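Local coordinates for oxidoreductase, FMN-binding (Shewanella oneidensis, PDB 2GOU), which probably reduces carbon-carbon double bonds with NADH or NADPH as electron source, using a bound FMN, as an Old Yellow Enzyme homologue, at residues A[3-8]-A[305-310]; A[20-25]-A[42-47]; A[57-62]-A[70-75]; A[182-187]-A[236-241]. All blocks are in the same frame, centred on the assembly; numbering follows the deposited sequence.

Contact 1 of 4, residues A[3-8]-A[305-310]; sequences QSLFQP and EKAEQA
Helix 304-312, which links the last two strands of the TIM barrel, meets the N-terminal loop of the chain where the carboxylate of Glu308 faces the backbone of Ser4 and Leu5. Each oxygen takes one amide hydrogen: Ser4 N donates to Glu308 OE2 at 2.8 Å, nearly straight (164°), while Leu5 N reaches Glu308 OE1 at 2.9 Å along a more bent path. Both bonds use the syn lone pairs, so the carboxylate bridges two successive N-H groups. The Glu308 chain turns at chi2 (68°), carrying its end from the side of the helix across to the loop. The two bonds tie the turn of residues 3-5, which leads to strand 9-11, to this helix of the barrel. Asn312, one turn further along the helix, completes the site: its amide bonds both Glu308 OE2 and Ser4 OG. A leucine in place of Glu308 would probably leave the amide hydrogens of Ser4 and Leu5 without their acceptors and free the turn to shift on the helix. Beside the carboxylate, Leu5 CD1 rests on Ala307 CB at 4.2 Å, and Leu5 also packs against Ile311 and Ile20.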
# COMPACT_ATOMS: atom_id res chain seq x y z
N GLN A 3 3.32 -25.21 -5.84
CA GLN A 3 2.21 -25.63 -6.67
C GLN A 3 0.99 -24.74 -6.47
O GLN A 3 0.40 -24.26 -7.44
CB GLN A 3 1.85 -27.09 -6.40
CG GLN A 3 0.86 -27.65 -7.43
CD GLN A 3 0.71 -29.14 -7.33
OE1 GLN A 3 1.70 -29.88 -7.27
NE2 GLN A 3 -0.53 -29.61 -7.33
N SER A 4 0.60 -24.50 -5.22
CA SER A 4 -0.55 -23.64 -4.98
C SER A 4 -0.27 -22.19 -5.36
O SER A 4 -1.15 -21.48 -5.84
CB SER A 4 -0.96 -23.71 -3.51
OG SER A 4 -1.47 -24.99 -3.21
N LEU A 5 0.98 -21.77 -5.17
CA LEU A 5 1.36 -20.41 -5.50
C LEU A 5 1.13 -20.12 -6.99
O LEU A 5 0.89 -18.97 -7.38
CB LEU A 5 2.83 -20.19 -5.15
CG LEU A 5 3.34 -18.75 -5.21
CD1 LEU A 5 2.63 -17.89 -4.17
CD2 LEU A 5 4.84 -18.75 -4.98
N PHE A 6 1.21 -21.17 -7.81
CA PHE A 6 1.02 -21.00 -9.24
C PHE A 6 -0.34 -21.41 -9.78
O PHE A 6 -0.50 -21.70 -10.96
CB PHE A 6 2.18 -21.66 -9.97
CG PHE A 6 3.42 -20.83 -9.91
CD1 PHE A 6 3.52 -19.70 -10.71
CD2 PHE A 6 4.42 -21.10 -8.99
CE1 PHE A 6 4.60 -18.83 -10.58
CE2 PHE A 6 5.51 -20.23 -8.84
CZ PHE A 6 5.59 -19.10 -9.64
N GLN A 7 -1.32 -21.40 -8.88
CA GLN A 7 -2.70 -21.65 -9.22
C GLN A 7 -3.33 -20.27 -9.44
O GLN A 7 -2.98 -19.31 -8.76
CB GLN A 7 -3.43 -22.34 -8.06
CG GLN A 7 -3.07 -23.79 -7.89
CD GLN A 7 -3.62 -24.65 -9.01
OE1 GLN A 7 -2.87 -25.31 -9.74
NE2 GLN A 7 -4.93 -24.64 -9.16
N PRO A 8 -4.24 -20.15 -10.41
CA PRO A 8 -4.89 -18.86 -10.65
C PRO A 8 -5.86 -18.56 -9.52
O PRO A 8 -6.08 -19.40 -8.63
CB PRO A 8 -5.61 -19.08 -11.99
CG PRO A 8 -5.96 -20.54 -11.93
CD PRO A 8 -4.66 -21.15 -11.41
N GLU A 305 8.98 -21.17 -0.15
CA GLU A 305 8.49 -22.17 0.79
C GLU A 305 7.45 -21.62 1.77
O GLU A 305 6.41 -22.23 1.98
CB GLU A 305 9.67 -22.77 1.57
CG GLU A 305 9.26 -23.69 2.70
CD GLU A 305 10.45 -24.41 3.33
OE1 GLU A 305 11.51 -23.77 3.51
OE2 GLU A 305 10.32 -25.61 3.64
N LYS A 306 7.74 -20.47 2.36
CA LYS A 306 6.82 -19.87 3.32
C LYS A 306 5.52 -19.42 2.65
O LYS A 306 4.45 -19.52 3.25
CB LYS A 306 7.48 -18.69 4.03
CG LYS A 306 8.64 -19.11 4.93
CD LYS A 306 9.30 -17.92 5.61
CE LYS A 306 10.49 -18.37 6.45
NZ LYS A 306 11.17 -17.24 7.14
N ALA A 307 5.62 -18.94 1.42
CA ALA A 307 4.43 -18.50 0.69
C ALA A 307 3.53 -19.69 0.41
O ALA A 307 2.32 -19.65 0.66
CB ALA A 307 4.84 -17.83 -0.61
N GLU A 308 4.12 -20.76 -0.11
CA GLU A 308 3.37 -21.97 -0.42
C GLU A 308 2.73 -22.53 0.86
O GLU A 308 1.56 -22.91 0.85
CB GLU A 308 4.30 -23.00 -1.06
CG GLU A 308 3.65 -24.32 -1.45
CD GLU A 308 2.67 -24.18 -2.60
OE1 GLU A 308 2.57 -23.09 -3.20
OE2 GLU A 308 1.99 -25.18 -2.92
N GLN A 309 3.48 -22.54 1.95
CA GLN A 309 2.97 -23.06 3.22
C GLN A 309 1.78 -22.24 3.73
O GLN A 309 0.79 -22.79 4.22
CB GLN A 309 4.08 -23.06 4.27
CG GLN A 309 3.76 -23.86 5.52
CD GLN A 309 3.53 -25.33 5.23
OE1 GLN A 309 4.20 -25.92 4.38
NE2 GLN A 309 2.58 -25.93 5.95
N ALA A 310 1.89 -20.92 3.64
CA ALA A 310 0.81 -20.06 4.12
C ALA A 310 -0.48 -20.34 3.35
O ALA A 310 -1.57 -20.34 3.93
CB ALA A 310 1.20 -18.59 3.99

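Contact 2 of 4, residues A[20-25]-A[42-47]; sequences IVMPPM and AIYYAQ. With FMN (flavin mononucleotide), chain D.
Three extended torsions in Met22 (chi1 175°) stretch the side chain straight off strand 20-22 and deliver its methyl to Tyr44 and Tyr45 on helix 39-46. Tyr44 has its ring anti to the backbone N (chi1 165°), whereas Tyr45 has its own beside it (chi1 -74°), and the two rings come to lie together with Tyr44 CD2 over the centre of one Tyr45 face. Met22 CE approaches the phenol end of Tyr44, 3.5 Å from Tyr44 CZ, and sits 3.9 Å from Tyr45 CE1. The Met22 sulfur makes a Met-aromatic contact with Tyr45, 5.3 Å from the ring centroid and well off its normal. The polar ends reach past this apolar part. Tyr44 OH is 2.6 Å from a water that lies in the ring plane, and the same water donates to Met25 O at 2.7 Å; Arg27 is a further partner of this hydroxyl, while the partner of Tyr45 OH is Glu57. Beyond the strand end, the Pro24 carbonyl accepts a hydrogen bond from FMN O2' (2.7 Å). Met25 CB and CG pack over the benzenoid ring of the flavin, with Met25 CA 3.4 Å from FMN N5. The contact belongs to the first beta-alpha-beta unit of the barrel, in which the strand is backed by its following helix while the loop at the strand's C-terminal end holds the flavin, as is usual for FMN-binding TIM barrels.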
# COMPACT_ATOMS: atom_id res chain seq x y z
N ILE A 20 0.77 -14.70 -6.78
CA ILE A 20 1.85 -13.79 -6.44
C ILE A 20 1.47 -12.34 -6.64
O ILE A 20 0.94 -11.95 -7.68
CB ILE A 20 3.10 -14.10 -7.29
CG1 ILE A 20 3.57 -15.52 -6.97
CG2 ILE A 20 4.19 -13.07 -7.02
CD1 ILE A 20 4.56 -16.07 -7.97
N VAL A 21 1.76 -11.54 -5.63
CA VAL A 21 1.46 -10.13 -5.67
C VAL A 21 2.74 -9.29 -5.60
O VAL A 21 3.67 -9.63 -4.88
CB VAL A 21 0.58 -9.72 -4.45
CG1 VAL A 21 0.33 -8.22 -4.44
CG2 VAL A 21 -0.73 -10.48 -4.49
N MET A 22 2.79 -8.24 -6.41
CA MET A 22 3.89 -7.29 -6.32
C MET A 22 3.23 -6.25 -5.40
O MET A 22 2.31 -5.53 -5.81
CB MET A 22 4.23 -6.66 -7.66
CG MET A 22 5.28 -5.58 -7.51
SD MET A 22 5.67 -4.83 -9.07
CE MET A 22 6.75 -3.49 -8.55
N PRO A 23 3.66 -6.19 -4.14
CA PRO A 23 3.09 -5.25 -3.18
C PRO A 23 3.47 -3.82 -3.50
O PRO A 23 4.42 -3.57 -4.23
CB PRO A 23 3.66 -5.74 -1.85
CG PRO A 23 5.05 -6.16 -2.25
CD PRO A 23 4.86 -6.85 -3.59
N PRO A 24 2.73 -2.86 -2.95
CA PRO A 24 2.99 -1.43 -3.19
C PRO A 24 4.37 -1.03 -2.71
O PRO A 24 4.72 -1.27 -1.55
CB PRO A 24 1.88 -0.75 -2.40
CG PRO A 24 1.61 -1.70 -1.27
CD PRO A 24 1.66 -3.05 -1.96
N MET A 25 5.17 -0.43 -3.59
CA MET A 25 6.50 -0.00 -3.20
C MET A 25 6.91 1.34 -3.78
O MET A 25 7.16 1.48 -4.99
CB MET A 25 7.54 -1.05 -3.57
CG MET A 25 7.42 -2.33 -2.76
SD MET A 25 8.67 -3.56 -3.18
CE MET A 25 8.11 -4.05 -4.83
N ALA A 42 6.31 3.02 -16.13
CA ALA A 42 5.51 2.09 -16.92
C ALA A 42 6.35 0.87 -17.30
O ALA A 42 5.87 -0.27 -17.24
CB ALA A 42 4.98 2.79 -18.17
N ILE A 43 7.60 1.10 -17.68
CA ILE A 43 8.50 -0.00 -18.04
C ILE A 43 8.73 -0.88 -16.81
O ILE A 43 8.66 -2.10 -16.88
CB ILE A 43 9.85 0.54 -18.54
CG1 ILE A 43 9.64 1.22 -19.90
CG2 ILE A 43 10.87 -0.59 -18.66
CD1 ILE A 43 10.86 1.98 -20.38
N TYR A 44 9.01 -0.23 -15.68
CA TYR A 44 9.25 -0.90 -14.41
C TYR A 44 8.11 -1.86 -14.05
O TYR A 44 8.34 -3.02 -13.73
CB TYR A 44 9.41 0.17 -13.33
CG TYR A 44 9.33 -0.30 -11.91
CD1 TYR A 44 10.32 -1.10 -11.35
CD2 TYR A 44 8.27 0.10 -11.09
CE1 TYR A 44 10.28 -1.47 -10.01
CE2 TYR A 44 8.21 -0.27 -9.75
CZ TYR A 44 9.23 -1.05 -9.22
OH TYR A 44 9.23 -1.37 -7.88
N TYR A 45 6.87 -1.38 -14.09
CA TYR A 45 5.75 -2.24 -13.76
C TYR A 45 5.50 -3.30 -14.82
O TYR A 45 5.21 -4.45 -14.50
CB TYR A 45 4.49 -1.41 -13.52
CG TYR A 45 4.51 -0.66 -12.20
CD1 TYR A 45 4.41 -1.35 -11.00
CD2 TYR A 45 4.59 0.73 -12.16
CE1 TYR A 45 4.40 -0.68 -9.78
CE2 TYR A 45 4.58 1.42 -10.95
CZ TYR A 45 4.47 0.70 -9.77
OH TYR A 45 4.44 1.36 -8.57
N ALA A 46 5.63 -2.94 -16.09
CA ALA A 46 5.41 -3.92 -17.15
C ALA A 46 6.41 -5.07 -17.07
O ALA A 46 6.09 -6.21 -17.41
CB ALA A 46 5.47 -3.24 -18.51
N GLN A 47 7.63 -4.77 -16.62
CA GLN A 47 8.67 -5.78 -16.47
C GLN A 47 8.29 -6.81 -15.42
O GLN A 47 8.82 -7.93 -15.42
CB GLN A 47 10.00 -5.14 -16.04
CG GLN A 47 10.75 -4.42 -17.15
CD GLN A 47 12.07 -3.82 -16.69
OE1 GLN A 47 12.93 -3.47 -17.51
NE2 GLN A 47 12.24 -3.67 -15.38
N1 FMN D . 4.08 -0.50 1.57
C2 FMN D . 2.90 0.18 1.20
O2 FMN D . 1.84 -0.12 1.63
N3 FMN D . 3.02 1.31 0.33
C4 FMN D . 4.18 1.78 -0.19
O4 FMN D . 4.20 2.84 -1.06
C4A FMN D . 5.44 1.15 0.30
N5 FMN D . 6.65 1.56 -0.20
C5A FMN D . 7.72 0.73 -0.03
C6 FMN D . 8.98 1.08 -0.70
C7 FMN D . 10.11 0.17 -0.68
C7M FMN D . 11.27 0.51 -1.61
C8 FMN D . 9.99 -1.11 -0.06
C8M FMN D . 11.09 -2.20 0.09
C9 FMN D . 8.89 -1.42 0.78
C9A FMN D . 7.67 -0.52 0.73
N10 FMN D . 6.37 -0.86 1.24
C10 FMN D . 5.25 -0.09 1.09
C1' FMN D . 6.23 -2.15 2.01
C2' FMN D . 6.05 -3.34 1.05
O2' FMN D . 4.83 -3.28 0.32
C3' FMN D . 6.12 -4.69 1.75
O3' FMN D . 4.99 -4.84 2.63
C4' FMN D . 7.38 -4.87 2.57
O4' FMN D . 8.58 -4.54 1.80
C5' FMN D . 7.51 -6.26 3.15
O5' FMN D . 7.63 -7.27 2.11
P FMN D . 9.04 -7.86 1.67
O1P FMN D . 9.81 -6.79 0.96
O2P FMN D . 9.71 -8.36 2.93
O3P FMN D . 8.67 -9.01 0.72
O HOH W 1 7.00 -0.43 -6.84

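Contact 3 of 4, residues A[57-62]-A[70-75]; sequences EGTQIS and WTPGIY. With FMN (flavin mononucleotide), chain D.
Gln60 folds its side chain back over the neighbouring 70-75 loop to meet Thr71. CG stands between the backbone N and the carbonyl carbon (chi1 63°), and a sharp bend at chi2 (-94°) swings the amide alongside Thr71. Both amide ends are then used: Thr71 OG1 donates to Gln60 OE1 at 2.7 Å, and Gln60 NE2 donates to Thr71 O at 2.9 Å. The second bond lies near the Gln60 amide plane but reaches the Thr71 carbonyl from well above its plane. The other N-H of NE2 goes to a water 2.7 Å from Tyr75 OH. Along the backbones, Ile74 N binds Gln60 O at 3.1 Å. Thr59 OG1 hands its proton to Pro72 O at 2.7 Å and is itself bonded by Trp83 NE1; the Thr59 and Ile74 side chains cross at about a right angle, CG2 against CG2. Ser62 CA sits over one face of the Tyr75 ring, 3.9 Å from its centroid in a CH-pi contact, and Gln60 O meets the ring edge. Glu57 OE1 lies against Pro72 CD, while OE2 is turned to Tyr45. An alanine at Gln60 is likely to leave Thr71 OG1 and the Thr71 carbonyl without their partners and open a gap beside Tyr75. Most polar groups of Gln60, Thr71 and Thr59 find partners; the unfavourable approach of Gln60 OE1 to Pro72 O is probably offset by the Thr71 hydroxyl. The loop is thus fixed against strand 53-60, where Gly58 N donates to FMN O4 (3.0 Å), probably helping to polarise the flavin carbonyl.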
# COMPACT_ATOMS: atom_id res chain seq x y z
N GLU A 57 2.79 1.62 -6.15
CA GLU A 57 3.40 2.33 -5.04
C GLU A 57 2.32 3.29 -4.55
O GLU A 57 1.41 3.68 -5.30
CB GLU A 57 4.58 3.14 -5.56
CG GLU A 57 4.17 4.10 -6.69
CD GLU A 57 5.31 4.41 -7.64
OE1 GLU A 57 6.02 5.41 -7.43
OE2 GLU A 57 5.51 3.63 -8.60
N GLY A 58 2.42 3.71 -3.29
CA GLY A 58 1.47 4.66 -2.76
C GLY A 58 1.39 5.89 -3.66
O GLY A 58 2.41 6.41 -4.12
N THR A 59 0.18 6.33 -3.94
CA THR A 59 -0.00 7.51 -4.77
C THR A 59 -0.92 8.46 -4.00
O THR A 59 -2.06 8.14 -3.67
CB THR A 59 -0.53 7.09 -6.20
OG1 THR A 59 -0.63 8.25 -7.03
CG2 THR A 59 -1.86 6.37 -6.14
N GLN A 60 -0.39 9.65 -3.68
CA GLN A 60 -1.13 10.61 -2.87
C GLN A 60 -2.40 11.14 -3.49
O GLN A 60 -2.45 11.47 -4.68
CB GLN A 60 -0.23 11.77 -2.44
CG GLN A 60 0.32 12.61 -3.57
CD GLN A 60 1.68 12.16 -4.04
OE1 GLN A 60 2.11 11.03 -3.76
NE2 GLN A 60 2.39 13.03 -4.75
N ILE A 61 -3.44 11.23 -2.67
CA ILE A 61 -4.75 11.68 -3.12
C ILE A 61 -4.93 13.19 -3.17
O ILE A 61 -5.95 13.67 -3.65
CB ILE A 61 -5.86 11.08 -2.21
CG1 ILE A 61 -5.73 11.62 -0.78
CG2 ILE A 61 -5.74 9.56 -2.20
CD1 ILE A 61 -6.84 11.14 0.15
N SER A 62 -3.93 13.92 -2.68
CA SER A 62 -4.00 15.38 -2.65
C SER A 62 -2.62 15.94 -2.34
O SER A 62 -1.71 15.19 -1.98
CB SER A 62 -4.97 15.84 -1.55
OG SER A 62 -4.37 15.67 -0.28
N TRP A 70 9.04 13.17 -4.54
CA TRP A 70 8.87 12.54 -5.84
C TRP A 70 7.96 11.34 -5.97
O TRP A 70 8.14 10.53 -6.88
CB TRP A 70 10.26 12.20 -6.40
CG TRP A 70 11.29 13.25 -6.12
CD1 TRP A 70 11.22 14.59 -6.43
CD2 TRP A 70 12.55 13.07 -5.45
NE1 TRP A 70 12.36 15.24 -6.00
CE2 TRP A 70 13.18 14.33 -5.39
CE3 TRP A 70 13.19 11.95 -4.90
CZ2 TRP A 70 14.44 14.51 -4.80
CZ3 TRP A 70 14.43 12.13 -4.30
CH2 TRP A 70 15.04 13.40 -4.26
N THR A 71 6.99 11.21 -5.07
CA THR A 71 6.04 10.12 -5.21
C THR A 71 4.94 10.62 -6.16
O THR A 71 4.60 11.81 -6.18
CB THR A 71 5.44 9.69 -3.84
OG1 THR A 71 4.75 10.79 -3.24
CG2 THR A 71 6.54 9.22 -2.92
N PRO A 72 4.39 9.73 -6.99
CA PRO A 72 3.35 10.12 -7.93
C PRO A 72 2.00 10.41 -7.31
O PRO A 72 1.56 9.68 -6.42
CB PRO A 72 3.29 8.93 -8.88
CG PRO A 72 3.53 7.78 -7.94
CD PRO A 72 4.69 8.29 -7.09
N GLY A 73 1.34 11.46 -7.79
CA GLY A 73 0.02 11.78 -7.30
C GLY A 73 -1.04 11.18 -8.20
O GLY A 73 -0.74 10.63 -9.27
N ILE A 74 -2.30 11.26 -7.78
CA ILE A 74 -3.39 10.73 -8.58
C ILE A 74 -4.58 11.69 -8.51
O ILE A 74 -5.74 11.27 -8.56
CB ILE A 74 -3.74 9.28 -8.12
CG1 ILE A 74 -4.66 8.60 -9.14
CG2 ILE A 74 -4.34 9.29 -6.72
CD1 ILE A 74 -4.58 7.08 -9.08
N TYR A 75 -4.29 12.98 -8.41
CA TYR A 75 -5.34 13.99 -8.32
C TYR A 75 -5.40 15.02 -9.45
O TYR A 75 -6.42 15.69 -9.60
CB TYR A 75 -5.28 14.69 -6.94
CG TYR A 75 -3.97 15.35 -6.63
CD1 TYR A 75 -3.71 16.67 -7.01
CD2 TYR A 75 -2.97 14.66 -5.95
CE1 TYR A 75 -2.50 17.28 -6.73
CE2 TYR A 75 -1.75 15.26 -5.66
CZ TYR A 75 -1.52 16.57 -6.05
OH TYR A 75 -0.31 17.16 -5.79
N1 FMN D . 4.08 -0.50 1.57
C2 FMN D . 2.90 0.18 1.20
O2 FMN D . 1.84 -0.12 1.63
N3 FMN D . 3.02 1.31 0.33
C4 FMN D . 4.18 1.78 -0.19
O4 FMN D . 4.20 2.84 -1.06
C4A FMN D . 5.44 1.15 0.30
N5 FMN D . 6.65 1.56 -0.20
C5A FMN D . 7.72 0.73 -0.03
C6 FMN D . 8.98 1.08 -0.70
C7 FMN D . 10.11 0.17 -0.68
C7M FMN D . 11.27 0.51 -1.61
C8 FMN D . 9.99 -1.11 -0.06
C8M FMN D . 11.09 -2.20 0.09
C9 FMN D . 8.89 -1.42 0.78
C9A FMN D . 7.67 -0.52 0.73
N10 FMN D . 6.37 -0.86 1.24
C10 FMN D . 5.25 -0.09 1.09
C1' FMN D . 6.23 -2.15 2.01
C2' FMN D . 6.05 -3.34 1.05
O2' FMN D . 4.83 -3.28 0.32
C3' FMN D . 6.12 -4.69 1.75
O3' FMN D . 4.99 -4.84 2.63
C4' FMN D . 7.38 -4.87 2.57
O4' FMN D . 8.58 -4.54 1.80
C5' FMN D . 7.51 -6.26 3.15
O5' FMN D . 7.63 -7.27 2.11
P FMN D . 9.04 -7.86 1.67
O1P FMN D . 9.81 -6.79 0.96
O2P FMN D . 9.71 -8.36 2.93
O3P FMN D . 8.67 -9.01 0.72
O HOH W 2 1.91 15.89 -4.85

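Contact 4 of 4, residues A[182-187]-A[236-241]; sequences AANGYL and PLTTLN. With FMN (flavin mononucleotide), chain D.
Asn241 presses against the turn at Asn184 and Gly185, and this is the close-packed part of the contact. Its ND2 donates to Asn184 O at 2.8 Å, close to straight (163°), with the acceptor lying in the plane of the Asn241 amide. Placing CG beside the backbone N (chi1 -79°) points the amide at that oxygen. The two backbones run close here, Gly185 CA and Asn241 CA being 4.9 Å apart, and Asn241 CB comes to 4.0 Å from Gly185 CA. A side chain on Gly185 would collide with that CB. The same Asn184 oxygen also sits 3.3 Å above one face of the Tyr186 ring, toward its rim. Ala183 to Tyr186 form a type I' turn after strand 177-181 of the barrel; together with His181 they follow the sequence pattern of Old Yellow Enzymes, in which the histidine and asparagine bind ligands and the tyrosine is the usual proton donor, consistent with a similar role here. Asn184 ND2 lies 3.5 Å from FMN N1, and Tyr186 OH is hydrogen-bonded to Tyr68 OH. The looser margins are bridged by water instead of direct contact. Near Thr238, one water donates to Asn184 OD1 and accepts from Thr238 OG1. A second water donates to both Gly185 O and Asn241 O, the latter at 2.6 Å, and Gly185 O is also bonded by Gln190.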
# COMPACT_ATOMS: atom_id res chain seq x y z
N ALA A 182 -4.28 1.71 4.57
CA ALA A 182 -4.71 1.99 5.93
C ALA A 182 -3.71 1.34 6.87
O ALA A 182 -4.01 1.06 8.03
CB ALA A 182 -6.11 1.42 6.17
N ALA A 183 -2.49 1.16 6.37
CA ALA A 183 -1.44 0.50 7.12
C ALA A 183 -0.21 1.38 7.34
O ALA A 183 -0.24 2.59 7.13
CB ALA A 183 -1.03 -0.78 6.38
N ASN A 184 0.86 0.72 7.79
CA ASN A 184 2.17 1.29 8.04
C ASN A 184 2.25 2.68 8.64
O ASN A 184 3.08 3.51 8.25
CB ASN A 184 3.01 1.16 6.77
CG ASN A 184 3.08 -0.28 6.30
OD1 ASN A 184 2.79 -1.19 7.06
ND2 ASN A 184 3.48 -0.49 5.05
N GLY A 185 1.37 2.92 9.61
CA GLY A 185 1.36 4.16 10.35
C GLY A 185 0.89 5.42 9.66
O GLY A 185 1.10 6.51 10.18
N TYR A 186 0.23 5.28 8.51
CA TYR A 186 -0.23 6.46 7.81
C TYR A 186 -1.57 6.99 8.35
O TYR A 186 -2.02 6.55 9.40
CB TYR A 186 -0.19 6.21 6.31
CG TYR A 186 1.26 6.01 5.88
CD1 TYR A 186 1.71 4.79 5.39
CD2 TYR A 186 2.19 7.04 6.04
CE1 TYR A 186 3.05 4.59 5.07
CE2 TYR A 186 3.54 6.85 5.72
CZ TYR A 186 3.96 5.62 5.24
OH TYR A 186 5.28 5.41 4.92
N LEU A 187 -2.19 7.94 7.65
CA LEU A 187 -3.39 8.58 8.21
C LEU A 187 -4.47 7.71 8.84
O LEU A 187 -4.80 7.90 10.01
CB LEU A 187 -4.03 9.52 7.19
CG LEU A 187 -5.17 10.35 7.82
CD1 LEU A 187 -4.62 11.26 8.92
CD2 LEU A 187 -5.86 11.17 6.75
N PRO A 236 -1.54 -4.76 11.45
CA PRO A 236 -1.89 -4.99 12.85
C PRO A 236 -0.80 -4.91 13.90
O PRO A 236 -1.02 -4.35 14.97
CB PRO A 236 -2.53 -6.37 12.84
CG PRO A 236 -3.02 -6.54 11.43
CD PRO A 236 -1.92 -5.92 10.61
N LEU A 237 0.37 -5.47 13.58
CA LEU A 237 1.44 -5.57 14.57
C LEU A 237 2.71 -4.79 14.35
O LEU A 237 3.47 -4.59 15.30
CB LEU A 237 1.78 -7.05 14.77
CG LEU A 237 0.57 -7.93 15.10
CD1 LEU A 237 1.00 -9.39 15.17
CD2 LEU A 237 -0.04 -7.49 16.42
N THR A 238 2.99 -4.35 13.13
CA THR A 238 4.20 -3.56 12.95
C THR A 238 3.93 -2.18 13.56
O THR A 238 2.78 -1.76 13.68
CB THR A 238 4.57 -3.41 11.47
OG1 THR A 238 3.44 -2.91 10.75
CG2 THR A 238 5.00 -4.75 10.90
N THR A 239 5.00 -1.49 13.96
CA THR A 239 4.86 -0.20 14.62
C THR A 239 5.96 0.76 14.20
O THR A 239 6.11 1.84 14.78
CB THR A 239 4.98 -0.38 16.14
OG1 THR A 239 6.25 -0.95 16.45
CG2 THR A 239 3.89 -1.32 16.66
N LEU A 240 6.72 0.38 13.18
CA LEU A 240 7.85 1.17 12.71
C LEU A 240 7.58 2.65 12.49
O LEU A 240 8.38 3.50 12.90
CB LEU A 240 8.40 0.56 11.43
CG LEU A 240 9.70 1.18 10.91
CD1 LEU A 240 10.82 0.98 11.92
CD2 LEU A 240 10.04 0.52 9.59
N ASN A 241 6.47 2.97 11.83
CA ASN A 241 6.15 4.37 11.56
C ASN A 241 5.44 5.09 12.69
O ASN A 241 4.89 6.17 12.49
CB ASN A 241 5.39 4.52 10.24
CG ASN A 241 6.32 4.45 9.04
OD1 ASN A 241 7.52 4.74 9.16
ND2 ASN A 241 5.79 4.08 7.88
N1 FMN D . 4.08 -0.50 1.57
C2 FMN D . 2.90 0.18 1.20
O2 FMN D . 1.84 -0.12 1.63
N3 FMN D . 3.02 1.31 0.33
C4 FMN D . 4.18 1.78 -0.19
O4 FMN D . 4.20 2.84 -1.06
C4A FMN D . 5.44 1.15 0.30
N5 FMN D . 6.65 1.56 -0.20
C5A FMN D . 7.72 0.73 -0.03
C6 FMN D . 8.98 1.08 -0.70
C7 FMN D . 10.11 0.17 -0.68
C7M FMN D . 11.27 0.51 -1.61
C8 FMN D . 9.99 -1.11 -0.06
C8M FMN D . 11.09 -2.20 0.09
C9 FMN D . 8.89 -1.42 0.78
C9A FMN D . 7.67 -0.52 0.73
N10 FMN D . 6.37 -0.86 1.24
C10 FMN D . 5.25 -0.09 1.09
C1' FMN D . 6.23 -2.15 2.01
C2' FMN D . 6.05 -3.34 1.05
O2' FMN D . 4.83 -3.28 0.32
C3' FMN D . 6.12 -4.69 1.75
O3' FMN D . 4.99 -4.84 2.63
C4' FMN D . 7.38 -4.87 2.57
O4' FMN D . 8.58 -4.54 1.80
C5' FMN D . 7.51 -6.26 3.15
O5' FMN D . 7.63 -7.27 2.11
P FMN D . 9.04 -7.86 1.67
O1P FMN D . 9.81 -6.79 0.96
O2P FMN D . 9.71 -8.36 2.93
O3P FMN D . 8.67 -9.01 0.72
O HOH W 3 3.72 -3.49 8.20
O HOH W 4 2.52 7.34 12.47

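Overall arrangement
Contacts 2, 3 and 4 all touch the FMN, while contact 1 lies toward the outside of the barrel, with the Ala307 side chain about 10 Å from the cofactor. Contact 1 touches contact 2 at Ile20, where Phe6 CZ comes to 3.6 Å from Ile20 CD1. Contacts 2 and 3 join directly: Tyr45 OH and Glu57 OE2, 2.5 Å apart, probably share a hydrogen bond, and their strands 20-22 and 53-60 are neighbours in the sheet. Contact 4 comes from strands further round the barrel; its nearest atoms are about 7 Å from contact 2 and from contact 3, and the FMN touches all three.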